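Local coordinates for protein glutamine synthetase (Helicobacter pylori, PDB 5ZLI) that is a glutamine synthetase of the I-beta type, assembled from twelve subunits, whose chain joins a beta-grasp domain to a larger catalytic domain, at residues 185-190 with 334-339; 139-144 with 221-226; 321-326 with 330-335. One frame throughout, in Å; residues are numbered along the deposited sequence.

Contact 1 (185-190 with 334-339); sequences GKQGGY and PGYEAP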
ATOM      1  N   GLY B 185       7.969  20.328  29.569  1.00 39.48           N
ATOM      2  CA  GLY B 185       8.815  19.200  29.861  1.00 37.40           C
ATOM      3  C   GLY B 185       8.124  18.224  30.794  1.00 40.01           C
ATOM      4  O   GLY B 185       7.143  18.543  31.476  1.00 39.75           O
ATOM      5  N   LYS B 186       8.618  16.994  30.791  1.00 43.36           N
ATOM      6  CA  LYS B 186       8.415  16.162  31.958  1.00 45.94           C
ATOM      7  C   LYS B 186       8.599  17.038  33.190  1.00 45.44           C
ATOM      8  O   LYS B 186       9.627  17.716  33.334  1.00 40.88           O
ATOM      9  CB  LYS B 186       9.414  14.993  31.963  1.00 43.88           C
ATOM     10  CG  LYS B 186       8.897  13.755  32.716  1.00 52.24           C
ATOM     11  CD  LYS B 186       9.762  12.516  32.504  1.00 61.02           C
ATOM     12  CE  LYS B 186       9.523  11.871  31.139  1.00 65.49           C
ATOM     13  NZ  LYS B 186      10.452  10.719  30.901  1.00 68.10           N
ATOM     14  N   GLN B 187       7.562  17.108  34.022  1.00 42.21           N
ATOM     15  CA  GLN B 187       7.560  17.908  35.248  1.00 47.07           C
ATOM     16  C   GLN B 187       7.446  19.421  34.979  1.00 42.56           C
ATOM     17  O   GLN B 187       7.719  20.226  35.871  1.00 38.47           O
ATOM     18  CB  GLN B 187       8.820  17.620  36.086  1.00 39.31           C
ATOM     19  CG  GLN B 187       8.735  16.339  36.909  1.00 42.63           C
ATOM     20  CD  GLN B 187       9.711  16.290  38.081  1.00 50.31           C
ATOM     21  OE1 GLN B 187       9.389  16.756  39.185  1.00 50.15           O
ATOM     22  NE2 GLN B 187      10.901  15.714  37.852  1.00 38.75           N
ATOM     23  N   GLY B 188       6.949  19.841  33.810  1.00 33.67           N
ATOM     24  CA  GLY B 188       6.937  21.255  33.497  1.00 35.11           C
ATOM     25  C   GLY B 188       5.584  21.930  33.362  1.00 35.54           C
ATOM     26  O   GLY B 188       5.541  23.093  32.957  1.00 31.66           O
ATOM     27  N   GLY B 189       4.481  21.267  33.717  1.00 32.51           N
ATOM     28  CA  GLY B 189       3.158  21.815  33.457  1.00 28.47           C
ATOM     29  C   GLY B 189       2.695  22.921  34.387  1.00 34.65           C
ATOM     30  O   GLY B 189       1.573  23.424  34.232  1.00 29.47           O
ATOM     31  N   TYR B 190       3.531  23.320  35.347  1.00 34.66           N
ATOM     32  CA  TYR B 190       3.146  24.291  36.356  1.00 31.44           C
ATOM     33  C   TYR B 190       3.957  25.596  36.238  1.00 33.85           C
ATOM     34  O   TYR B 190       5.120  25.662  36.681  1.00 31.66           O
ATOM     35  CB  TYR B 190       3.317  23.647  37.720  1.00 38.29           C
ATOM     36  CG  TYR B 190       2.764  24.405  38.913  1.00 43.65           C
ATOM     37  CD1 TYR B 190       3.447  25.492  39.455  1.00 44.97           C
ATOM     38  CD2 TYR B 190       1.582  24.007  39.520  1.00 43.76           C
ATOM     39  CE1 TYR B 190       2.959  26.165  40.551  1.00 41.76           C
ATOM     40  CE2 TYR B 190       1.084  24.678  40.624  1.00 48.52           C
ATOM     41  CZ  TYR B 190       1.781  25.755  41.129  1.00 45.29           C
ATOM     42  OH  TYR B 190       1.289  26.424  42.212  1.00 43.91           O
ATOM     43  N   PRO B 334      10.162   9.239  46.568  1.00 55.27           N
ATOM     44  CA  PRO B 334      10.682  10.587  46.818  1.00 51.72           C
ATOM     45  C   PRO B 334      10.806  11.437  45.562  1.00 50.11           C
ATOM     46  O   PRO B 334      11.142  10.946  44.486  1.00 54.32           O
ATOM     47  CB  PRO B 334      12.073  10.313  47.412  1.00 55.15           C
ATOM     48  CG  PRO B 334      12.417   8.916  46.979  1.00 44.66           C
ATOM     49  CD  PRO B 334      11.120   8.194  46.986  1.00 49.84           C
ATOM     50  N   GLY B 335      10.555  12.727  45.718  1.00 49.06           N
ATOM     51  CA  GLY B 335      10.993  13.711  44.754  1.00 49.36           C
ATOM     52  C   GLY B 335       9.989  14.188  43.749  1.00 49.53           C
ATOM     53  O   GLY B 335      10.384  14.838  42.774  1.00 53.92           O
ATOM     54  N   TYR B 336       8.707  13.950  43.980  1.00 53.28           N
ATOM     55  CA  TYR B 336       7.644  14.374  43.074  1.00 54.32           C
ATOM     56  C   TYR B 336       6.579  15.110  43.866  1.00 56.44           C
ATOM     57  O   TYR B 336       5.417  15.192  43.441  1.00 53.66           O
ATOM     58  CB  TYR B 336       7.046  13.172  42.330  1.00 46.34           C
ATOM     59  CG  TYR B 336       8.013  12.540  41.372  1.00 43.12           C
ATOM     60  CD1 TYR B 336       8.222  13.082  40.105  1.00 40.00           C
ATOM     61  CD2 TYR B 336       8.800  11.450  41.767  1.00 46.96           C
ATOM     62  CE1 TYR B 336       9.169  12.519  39.238  1.00 41.99           C
ATOM     63  CE2 TYR B 336       9.748  10.886  40.912  1.00 42.04           C
ATOM     64  CZ  TYR B 336       9.924  11.423  39.654  1.00 40.52           C
ATOM     65  OH  TYR B 336      10.862  10.838  38.842  1.00 38.75           O
ATOM     66  N   GLU B 337       7.012  15.723  44.978  1.00 54.46           N
ATOM     67  CA  GLU B 337       6.144  16.392  45.943  1.00 57.20           C
ATOM     68  C   GLU B 337       5.119  15.422  46.540  1.00 59.99           C
ATOM     69  O   GLU B 337       4.018  15.815  46.943  1.00 58.14           O
ATOM     70  CB  GLU B 337       5.505  17.619  45.286  1.00 48.48           C
ATOM     71  CG  GLU B 337       6.645  18.600  45.002  1.00 56.10           C
ATOM     72  CD  GLU B 337       6.284  19.793  44.154  1.00 64.74           C
ATOM     73  OE1 GLU B 337       5.068  20.057  43.941  1.00 59.87           O
ATOM     74  OE2 GLU B 337       7.251  20.447  43.666  1.00 61.92           O
ATOM     75  N   ALA B 338       5.507  14.138  46.610  1.00 54.09           N
ATOM     76  CA  ALA B 338       4.752  13.054  47.204  1.00 53.01           C
ATOM     77  C   ALA B 338       5.406  12.604  48.501  1.00 54.25           C
ATOM     78  O   ALA B 338       6.612  12.308  48.515  1.00 49.10           O
ATOM     79  CB  ALA B 338       4.659  11.874  46.235  1.00 61.25           C
ATOM     80  N   PRO B 339       4.639  12.511  49.589  1.00 47.17           N
ATOM     81  CA  PRO B 339       5.215  12.115  50.880  1.00 45.00           C
ATOM     82  C   PRO B 339       5.625  10.650  50.944  1.00 53.51           C
ATOM     83  O   PRO B 339       4.847   9.751  50.610  1.00 51.70           O
ATOM     84  CB  PRO B 339       4.080  12.396  51.862  1.00 42.66           C
ATOM     85  CG  PRO B 339       2.843  12.280  51.034  1.00 44.25           C
ATOM     86  CD  PRO B 339       3.212  12.855  49.710  1.00 47.57           C
TER
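Q187 and Y336 carry this small contact between two loops, in which only 88 Å² is buried. The closer-packed part is where the amide end of Q187 meets the CD1-CE1 bond of the Y336 ring obliquely. NE2 of Q187 lies 3.9 Å from CE1 of Y336, and OE1 of Q187 is 4.0 Å from CD1 of Y336. The amide and ring planes are turned 45° from each other, and the two side chains cross at about a right angle. Q187 gets there with CG anti to its carbonyl carbon (chi1 -80°) and an extended chain beyond. A long, flexible polar residue suits this place, since its amide can touch a ring at a slant while the residue stays exposed.

The other side is loose. Q187 and G335 are exposed, and OE1 of Q187 comes no nearer to O of G335 than 4.2 Å. G185 to G188 form a type II beta turn, closed by G188 N to G185 O at 2.7 Å. Q187 takes the turn's positive-phi position. G335 also has a positive phi, where a side chain would press on the preceding carbonyl, reason enough for a glycine.

The Y336 ring also makes a cation-pi contact with K268, and N274 touches both Q187 and Y336. The OH of buried Y190 accepts a hydrogen bond from D60 N of a neighbouring subunit. In the fold, 185-190 lies in the loop between strand 156-162 and helix 200-212, while 334-339 links helix 326-331 to strand 341-346.

Contact 2 (139-144 with 221-226); sequences ENEFFI and HHEVAQ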
ATOM      1  N   GLU B 139      -8.457  18.130  46.949  1.00 43.09           N
ATOM      2  CA  GLU B 139      -7.956  18.549  45.645  1.00 38.61           C
ATOM      3  C   GLU B 139      -7.618  17.263  44.895  1.00 40.77           C
ATOM      4  O   GLU B 139      -6.598  16.624  45.191  1.00 40.98           O
ATOM      5  CB  GLU B 139      -6.703  19.407  45.788  1.00 38.86           C
ATOM      6  CG  GLU B 139      -6.752  20.517  46.835  1.00 45.46           C
ATOM      7  CD  GLU B 139      -5.345  21.053  47.154  1.00 47.64           C
ATOM      8  OE1 GLU B 139      -4.372  20.535  46.564  1.00 47.09           O
ATOM      9  OE2 GLU B 139      -5.203  21.963  48.005  1.00 49.49           O
ATOM     10  N   ASN B 140      -8.435  16.893  43.904  1.00 34.43           N
ATOM     11  CA  ASN B 140      -8.179  15.672  43.130  1.00 27.98           C
ATOM     12  C   ASN B 140      -7.502  16.047  41.819  1.00 26.22           C
ATOM     13  O   ASN B 140      -8.159  16.339  40.818  1.00 25.92           O
ATOM     14  CB  ASN B 140      -9.446  14.879  42.846  1.00 26.00           C
ATOM     15  CG  ASN B 140     -10.084  14.330  44.087  1.00 30.98           C
ATOM     16  OD1 ASN B 140      -9.774  13.216  44.513  1.00 28.04           O
ATOM     17  ND2 ASN B 140     -11.013  15.097  44.664  1.00 34.19           N
ATOM     18  N   GLU B 141      -6.172  16.003  41.826  1.00 32.21           N
ATOM     19  CA  GLU B 141      -5.413  16.107  40.585  1.00 32.60           C
ATOM     20  C   GLU B 141      -5.755  14.936  39.668  1.00 28.07           C
ATOM     21  O   GLU B 141      -5.984  13.808  40.127  1.00 26.66           O
ATOM     22  CB  GLU B 141      -3.903  16.160  40.869  1.00 30.64           C
ATOM     23  CG  GLU B 141      -3.500  17.310  41.813  1.00 37.90           C
ATOM     24  CD  GLU B 141      -2.001  17.369  42.178  1.00 39.84           C
ATOM     25  OE1 GLU B 141      -1.334  16.312  42.189  1.00 41.61           O
ATOM     26  OE2 GLU B 141      -1.515  18.470  42.547  1.00 38.25           O
ATOM     27  N   PHE B 142      -5.781  15.219  38.365  1.00 25.35           N
ATOM     28  CA  PHE B 142      -6.174  14.257  37.350  1.00 24.14           C
ATOM     29  C   PHE B 142      -5.380  14.492  36.079  1.00 25.08           C
ATOM     30  O   PHE B 142      -4.513  15.355  36.007  1.00 23.93           O
ATOM     31  CB  PHE B 142      -7.650  14.353  37.037  1.00 27.36           C
ATOM     32  CG  PHE B 142      -8.061  15.695  36.521  1.00 27.69           C
ATOM     33  CD1 PHE B 142      -7.880  16.028  35.199  1.00 25.48           C
ATOM     34  CD2 PHE B 142      -8.663  16.605  37.369  1.00 23.08           C
ATOM     35  CE1 PHE B 142      -8.268  17.268  34.733  1.00 26.84           C
ATOM     36  CE2 PHE B 142      -9.063  17.803  36.915  1.00 27.07           C
ATOM     37  CZ  PHE B 142      -8.859  18.153  35.581  1.00 29.60           C
ATOM     38  N   PHE B 143      -5.669  13.672  35.084  1.00 27.34           N
ATOM     39  CA  PHE B 143      -4.985  13.692  33.808  1.00 23.24           C
ATOM     40  C   PHE B 143      -6.022  13.584  32.714  1.00 28.19           C
ATOM     41  O   PHE B 143      -7.003  12.848  32.835  1.00 29.14           O
ATOM     42  CB  PHE B 143      -4.003  12.533  33.640  1.00 19.59           C
ATOM     43  CG  PHE B 143      -2.700  12.722  34.336  1.00 21.70           C
ATOM     44  CD1 PHE B 143      -1.633  13.341  33.682  1.00 21.76           C
ATOM     45  CD2 PHE B 143      -2.526  12.272  35.635  1.00 19.03           C
ATOM     46  CE1 PHE B 143      -0.420  13.523  34.317  1.00 24.23           C
ATOM     47  CE2 PHE B 143      -1.312  12.439  36.281  1.00 23.50           C
ATOM     48  CZ  PHE B 143      -0.251  13.068  35.626  1.00 22.10           C
ATOM     49  N   ILE B 144      -5.780  14.264  31.623  1.00 32.34           N
ATOM     50  CA  ILE B 144      -6.629  14.136  30.469  1.00 25.95           C
ATOM     51  C   ILE B 144      -5.750  13.650  29.350  1.00 23.55           C
ATOM     52  O   ILE B 144      -4.843  14.362  28.913  1.00 33.52           O
ATOM     53  CB  ILE B 144      -7.322  15.438  30.108  1.00 23.11           C
ATOM     54  CG1 ILE B 144      -8.298  15.777  31.239  1.00 23.09           C
ATOM     55  CG2 ILE B 144      -7.917  15.314  28.684  1.00 23.63           C
ATOM     56  CD1 ILE B 144      -9.345  16.812  30.892  1.00 20.80           C
ATOM     57  N   HIS B 221      -5.980  25.204  37.497  1.00 33.41           N
ATOM     58  CA  HIS B 221      -4.698  25.410  36.840  1.00 29.41           C
ATOM     59  C   HIS B 221      -4.279  24.113  36.198  1.00 26.13           C
ATOM     60  O   HIS B 221      -4.765  23.043  36.546  1.00 29.34           O
ATOM     61  CB  HIS B 221      -3.576  25.886  37.821  1.00 30.20           C
ATOM     62  CG  HIS B 221      -3.311  24.972  38.997  1.00 38.30           C
ATOM     63  ND1 HIS B 221      -2.415  23.920  38.948  1.00 38.71           N
ATOM     64  CD2 HIS B 221      -3.855  24.932  40.241  1.00 36.42           C
ATOM     65  CE1 HIS B 221      -2.401  23.291  40.113  1.00 29.41           C
ATOM     66  NE2 HIS B 221      -3.275  23.877  40.911  1.00 28.53           N
ATOM     67  N   HIS B 222      -3.399  24.228  35.221  1.00 28.19           N
ATOM     68  CA  HIS B 222      -2.589  23.078  34.857  1.00 29.93           C
ATOM     69  C   HIS B 222      -1.769  22.614  36.068  1.00 26.19           C
ATOM     70  O   HIS B 222      -1.409  23.404  36.941  1.00 23.99           O
ATOM     71  CB  HIS B 222      -1.663  23.458  33.709  1.00 27.58           C
ATOM     72  CG  HIS B 222      -1.313  22.322  32.806  1.00 32.55           C
ATOM     73  ND1 HIS B 222      -1.930  22.117  31.591  1.00 40.20           N
ATOM     74  CD2 HIS B 222      -0.428  21.308  32.953  1.00 30.19           C
ATOM     75  CE1 HIS B 222      -1.423  21.040  31.017  1.00 38.21           C
ATOM     76  NE2 HIS B 222      -0.511  20.531  31.825  1.00 34.06           N
ATOM     77  N   GLU B 223      -1.451  21.324  36.125  1.00 32.48           N
ATOM     78  CA  GLU B 223      -0.566  20.823  37.182  1.00 33.00           C
ATOM     79  C   GLU B 223       0.821  20.462  36.649  1.00 29.30           C
ATOM     80  O   GLU B 223       1.118  20.647  35.472  1.00 27.43           O
ATOM     81  CB  GLU B 223      -1.211  19.631  37.881  1.00 33.43           C
ATOM     82  CG  GLU B 223      -1.636  19.900  39.321  1.00 32.56           C
ATOM     83  CD  GLU B 223      -0.435  20.153  40.242  1.00 39.11           C
ATOM     84  OE1 GLU B 223      -0.482  21.110  41.054  1.00 38.61           O
ATOM     85  OE2 GLU B 223       0.544  19.348  40.186  1.00 38.42           O
ATOM     86  N   VAL B 224       1.648  19.874  37.527  1.00 31.06           N
ATOM     87  CA  VAL B 224       3.091  19.743  37.279  1.00 32.26           C
ATOM     88  C   VAL B 224       3.393  18.699  36.196  1.00 32.49           C
ATOM     89  O   VAL B 224       4.311  18.875  35.389  1.00 30.25           O
ATOM     90  CB  VAL B 224       3.845  19.422  38.584  1.00 28.80           C
ATOM     91  CG1 VAL B 224       5.264  18.996  38.275  1.00 27.36           C
ATOM     92  CG2 VAL B 224       3.819  20.603  39.517  1.00 33.97           C
ATOM     93  N   ALA B 225       2.709  17.561  36.220  1.00 33.56           N
ATOM     94  CA  ALA B 225       2.917  16.552  35.187  1.00 30.47           C
ATOM     95  C   ALA B 225       2.266  16.987  33.869  1.00 34.75           C
ATOM     96  O   ALA B 225       1.491  17.941  33.807  1.00 36.18           O
ATOM     97  CB  ALA B 225       2.359  15.208  35.621  1.00 34.61           C
ATOM     98  N   GLN B 226       2.583  16.251  32.805  1.00 39.55           N
ATOM     99  CA  GLN B 226       2.395  16.765  31.450  1.00 39.43           C
ATOM    100  C   GLN B 226       0.919  16.947  31.077  1.00 45.60           C
ATOM    101  O   GLN B 226       0.570  17.938  30.430  1.00 55.30           O
ATOM    102  CB  GLN B 226       3.118  15.859  30.467  1.00 40.51           C
ATOM    103  CG  GLN B 226       4.567  15.735  30.823  1.00 40.82           C
ATOM    104  CD  GLN B 226       5.332  14.919  29.845  1.00 38.23           C
ATOM    105  OE1 GLN B 226       5.442  15.268  28.678  1.00 43.31           O
ATOM    106  NE2 GLN B 226       5.859  13.796  30.312  1.00 44.50           N
TER
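Two carboxylates, those of E141 and E223, confront each other across this buried contact. OE2 of E141 lies 3.2 Å from OE1 of E223 and 3.3 Å from OE2 of the same residue, with the two planes 30° apart. Acceptor faces acceptor here, so the pair is close without being bonded. The extended E141 chain reaches across, whereas E223 is bent at chi2 (-66°), which brings its OE2 to the N-H of V224, the next residue.

Hydrogen bonds hold the acidic groups in place. V224 N donates to OE2 of E223 at 2.9 Å, coming from well above the carboxylate plane, and OE1 of E141 is taken by G277 N. Within 221-226, H222 NE2 donates to O of Q226 at 3.1 Å, and the acceptor lies in the imidazole plane. A histidine suits the place because its two ring nitrogens can serve two partners, Q226 O and D197.

The two segments are not neighbours in the sheet: strand 228-237 pairs antiparallel with both 133-145 and 217-222, and 223-227 is the connection that turns 217-222 into it. Backbone bonds of F142 with G229 and of I144 with A227 belong to this pairing. Glutamates at the strand break and just past the strand end are consistent with the acidic lining of the active-site funnel in this family.

The apolar part is F143 with A225. CB of A225 sits at the ring edge, near its plane, 3.4 Å from CZ of F143. A methyl is small enough to fit beside the ring, which also lies nearly parallel to that of F145.

Contact 3 (321-326 with 330-335); sequences FTNAST and KRLIPG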
ATOM      1  N   PHE B 321      -6.880   2.779  53.411  1.00 30.28           N
ATOM      2  CA  PHE B 321      -8.110   3.339  52.886  1.00 29.02           C
ATOM      3  C   PHE B 321      -7.890   4.565  52.033  1.00 32.08           C
ATOM      4  O   PHE B 321      -8.716   4.837  51.147  1.00 28.48           O
ATOM      5  CB  PHE B 321      -9.069   3.703  54.014  1.00 35.60           C
ATOM      6  CG  PHE B 321      -9.406   2.559  54.900  1.00 34.37           C
ATOM      7  CD1 PHE B 321     -10.375   1.655  54.528  1.00 35.79           C
ATOM      8  CD2 PHE B 321      -8.778   2.403  56.124  1.00 40.62           C
ATOM      9  CE1 PHE B 321     -10.708   0.590  55.351  1.00 37.13           C
ATOM     10  CE2 PHE B 321      -9.104   1.337  56.958  1.00 39.99           C
ATOM     11  CZ  PHE B 321     -10.076   0.440  56.574  1.00 36.46           C
ATOM     12  N   THR B 322      -6.797   5.303  52.286  1.00 36.01           N
ATOM     13  CA  THR B 322      -6.480   6.518  51.545  1.00 34.92           C
ATOM     14  C   THR B 322      -5.616   6.258  50.328  1.00 33.76           C
ATOM     15  O   THR B 322      -5.594   7.092  49.412  1.00 33.19           O
ATOM     16  CB  THR B 322      -5.747   7.530  52.432  1.00 31.14           C
ATOM     17  OG1 THR B 322      -4.625   6.897  53.048  1.00 32.15           O
ATOM     18  CG2 THR B 322      -6.680   8.051  53.491  1.00 31.17           C
ATOM     19  N   ASN B 323      -4.869   5.147  50.333  1.00 36.47           N
ATOM     20  CA  ASN B 323      -3.956   4.746  49.248  1.00 32.10           C
ATOM     21  C   ASN B 323      -4.253   3.276  48.954  1.00 34.09           C
ATOM     22  O   ASN B 323      -3.457   2.383  49.272  1.00 28.54           O
ATOM     23  CB  ASN B 323      -2.514   4.984  49.659  1.00 26.31           C
ATOM     24  CG  ASN B 323      -2.277   6.428  49.995  1.00 32.90           C
ATOM     25  OD1 ASN B 323      -2.627   6.888  51.090  1.00 29.71           O
ATOM     26  ND2 ASN B 323      -1.709   7.173  49.047  1.00 37.13           N
ATOM     27  N   ALA B 324      -5.399   3.052  48.290  1.00 35.72           N
ATOM     28  CA  ALA B 324      -6.083   1.769  48.302  1.00 31.96           C
ATOM     29  C   ALA B 324      -5.821   0.942  47.047  1.00 33.67           C
ATOM     30  O   ALA B 324      -6.506  -0.068  46.822  1.00 36.63           O
ATOM     31  CB  ALA B 324      -7.582   1.991  48.514  1.00 33.96           C
ATOM     32  N   SER B 325      -4.859   1.350  46.223  1.00 31.44           N
ATOM     33  CA  SER B 325      -4.418   0.567  45.080  1.00 29.57           C
ATOM     34  C   SER B 325      -2.915   0.435  45.149  1.00 28.06           C
ATOM     35  O   SER B 325      -2.222   1.256  45.745  1.00 29.99           O
ATOM     36  CB  SER B 325      -4.778   1.211  43.754  1.00 28.30           C
ATOM     37  OG  SER B 325      -4.130   2.450  43.647  1.00 21.64           O
ATOM     38  N   THR B 326      -2.409  -0.608  44.524  1.00 22.55           N
ATOM     39  CA  THR B 326      -0.970  -0.692  44.405  1.00 28.91           C
ATOM     40  C   THR B 326      -0.407   0.464  43.585  1.00 26.09           C
ATOM     41  O   THR B 326       0.761   0.851  43.746  1.00 21.52           O
ATOM     42  CB  THR B 326      -0.641  -2.037  43.834  1.00 32.55           C
ATOM     43  OG1 THR B 326      -1.541  -2.255  42.741  1.00 35.95           O
ATOM     44  CG2 THR B 326      -0.850  -3.062  44.910  1.00 31.05           C
ATOM     45  N   LYS B 330       3.295   3.492  43.616  1.00 30.09           N
ATOM     46  CA  LYS B 330       4.220   4.031  42.626  1.00 28.79           C
ATOM     47  C   LYS B 330       4.360   5.541  42.724  1.00 28.33           C
ATOM     48  O   LYS B 330       5.332   6.094  42.210  1.00 31.68           O
ATOM     49  CB  LYS B 330       3.762   3.629  41.227  1.00 35.66           C
ATOM     50  CG  LYS B 330       3.331   2.177  41.178  1.00 38.99           C
ATOM     51  CD  LYS B 330       4.529   1.263  40.880  1.00 27.60           C
ATOM     52  CE  LYS B 330       4.252  -0.142  41.373  1.00 25.79           C
ATOM     53  NZ  LYS B 330       2.951  -0.681  40.950  1.00 28.12           N
ATOM     54  N   ARG B 331       3.397   6.208  43.344  1.00 32.73           N
ATOM     55  CA  ARG B 331       3.418   7.640  43.578  1.00 30.58           C
ATOM     56  C   ARG B 331       4.191   8.015  44.838  1.00 43.48           C
ATOM     57  O   ARG B 331       4.784   9.103  44.883  1.00 46.40           O
ATOM     58  CB  ARG B 331       1.985   8.143  43.660  1.00 29.96           C
ATOM     59  CG  ARG B 331       1.808   9.521  44.222  1.00 35.53           C
ATOM     60  CD  ARG B 331       0.355   9.925  44.119  1.00 35.41           C
ATOM     61  NE  ARG B 331       0.078  11.189  44.793  1.00 42.05           N
ATOM     62  CZ  ARG B 331      -0.223  11.307  46.088  1.00 42.12           C
ATOM     63  NH1 ARG B 331      -0.314  10.235  46.870  1.00 36.92           N
ATOM     64  NH2 ARG B 331      -0.439  12.510  46.604  1.00 38.76           N
ATOM     65  N   LEU B 332       4.179   7.149  45.863  1.00 40.10           N
ATOM     66  CA  LEU B 332       4.792   7.424  47.162  1.00 39.94           C
ATOM     67  C   LEU B 332       6.300   7.173  47.157  1.00 45.00           C
ATOM     68  O   LEU B 332       6.859   6.563  48.079  1.00 40.83           O
ATOM     69  CB  LEU B 332       4.103   6.557  48.214  1.00 41.28           C
ATOM     70  CG  LEU B 332       2.559   6.722  48.193  1.00 45.68           C
ATOM     71  CD1 LEU B 332       1.859   5.804  49.216  1.00 41.45           C
ATOM     72  CD2 LEU B 332       2.005   8.185  48.265  1.00 38.13           C
ATOM     73  N   ILE B 333       6.963   7.749  46.162  1.00 50.12           N
ATOM     74  CA  ILE B 333       8.396   7.663  45.917  1.00 46.53           C
ATOM     75  C   ILE B 333       8.955   9.077  46.032  1.00 48.52           C
ATOM     76  O   ILE B 333       8.285  10.050  45.643  1.00 43.11           O
ATOM     77  CB  ILE B 333       8.676   7.018  44.547  1.00 45.76           C
ATOM     78  CG1 ILE B 333       8.665   5.493  44.644  1.00 43.00           C
ATOM     79  CG2 ILE B 333       9.965   7.502  43.938  1.00 44.73           C
ATOM     80  CD1 ILE B 333       7.469   4.885  45.279  1.00 32.93           C
ATOM     81  N   PRO B 334      10.162   9.239  46.568  1.00 55.27           N
ATOM     82  CA  PRO B 334      10.682  10.587  46.818  1.00 51.72           C
ATOM     83  C   PRO B 334      10.806  11.437  45.562  1.00 50.11           C
ATOM     84  O   PRO B 334      11.142  10.946  44.486  1.00 54.32           O
ATOM     85  CB  PRO B 334      12.073  10.313  47.412  1.00 55.15           C
ATOM     86  CG  PRO B 334      12.417   8.916  46.979  1.00 44.66           C
ATOM     87  CD  PRO B 334      11.120   8.194  46.986  1.00 49.84           C
ATOM     88  N   GLY B 335      10.555  12.727  45.718  1.00 49.06           N
ATOM     89  CA  GLY B 335      10.993  13.711  44.754  1.00 49.36           C
ATOM     90  C   GLY B 335       9.989  14.188  43.749  1.00 49.53           C
ATOM     91  O   GLY B 335      10.384  14.838  42.774  1.00 53.92           O
TER
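Different first torsions bring the N-H groups of N323 and R331 to one carbonyl, that of F370: N323 keeps CG beside its backbone N (chi1 -59°), while R331 sets CG opposite its own N (chi1 166°) and runs straight out to NE. ND2 of N323 thereby comes to the edge of the guanidinium, 4.0 Å from NH1 of R331. Both are donors, and both hydrogen-bond O of F370; NH2 of R331 takes O of R369. An asparagine and an arginine suit the place because their N-H groups converge on backbone carbonyls in the buried interior. ND2 of N323 also meets the forked end of L332, 3.8 Å from CD1, with the two side chains crossing at a slant.

T326 and K330 meet at the other end, where T326 O lies 3.7 Å from K330 N, with CG and NZ of K330 beside the same oxygen. The lysine makes its salt bridge to E474 of a neighbouring subunit, whose same oxygen T326 OG1 also hydrogen-bonds.

L332, following helix 326-331, centres an inverse gamma turn, closed by I333 N to R331 O at 2.9 Å. N323 leaves helical geometry just after helix 315-322, and the short link 323-325 completes a helix-loop-helix of 315-322 and 326-331.

From the N terminus, 139-144 comes first, then 185-190, 221-226, 321-326 and finally the overlapping 330-335 and 334-339. Contact 2 closes its loop at 221-226, after contact 1 has opened at 185-190, so the two cross. The segments of contact 1 are 144 residues apart at their closest ends, and contact 3, a short local loop, ends on the same stretch, sharing P334 and G335. Contacts 1 and 2 touch, G189 N lying 2.9 Å from V224 O in a probable hydrogen bond. Contact 3 meets contact 1 through A338 on R331, but lies about 6 Å, nearest atoms, from contact 2. Strands 133-145 and 217-222, the loop before helix 200-212 and helices 315-322 and 326-331 are thereby connected.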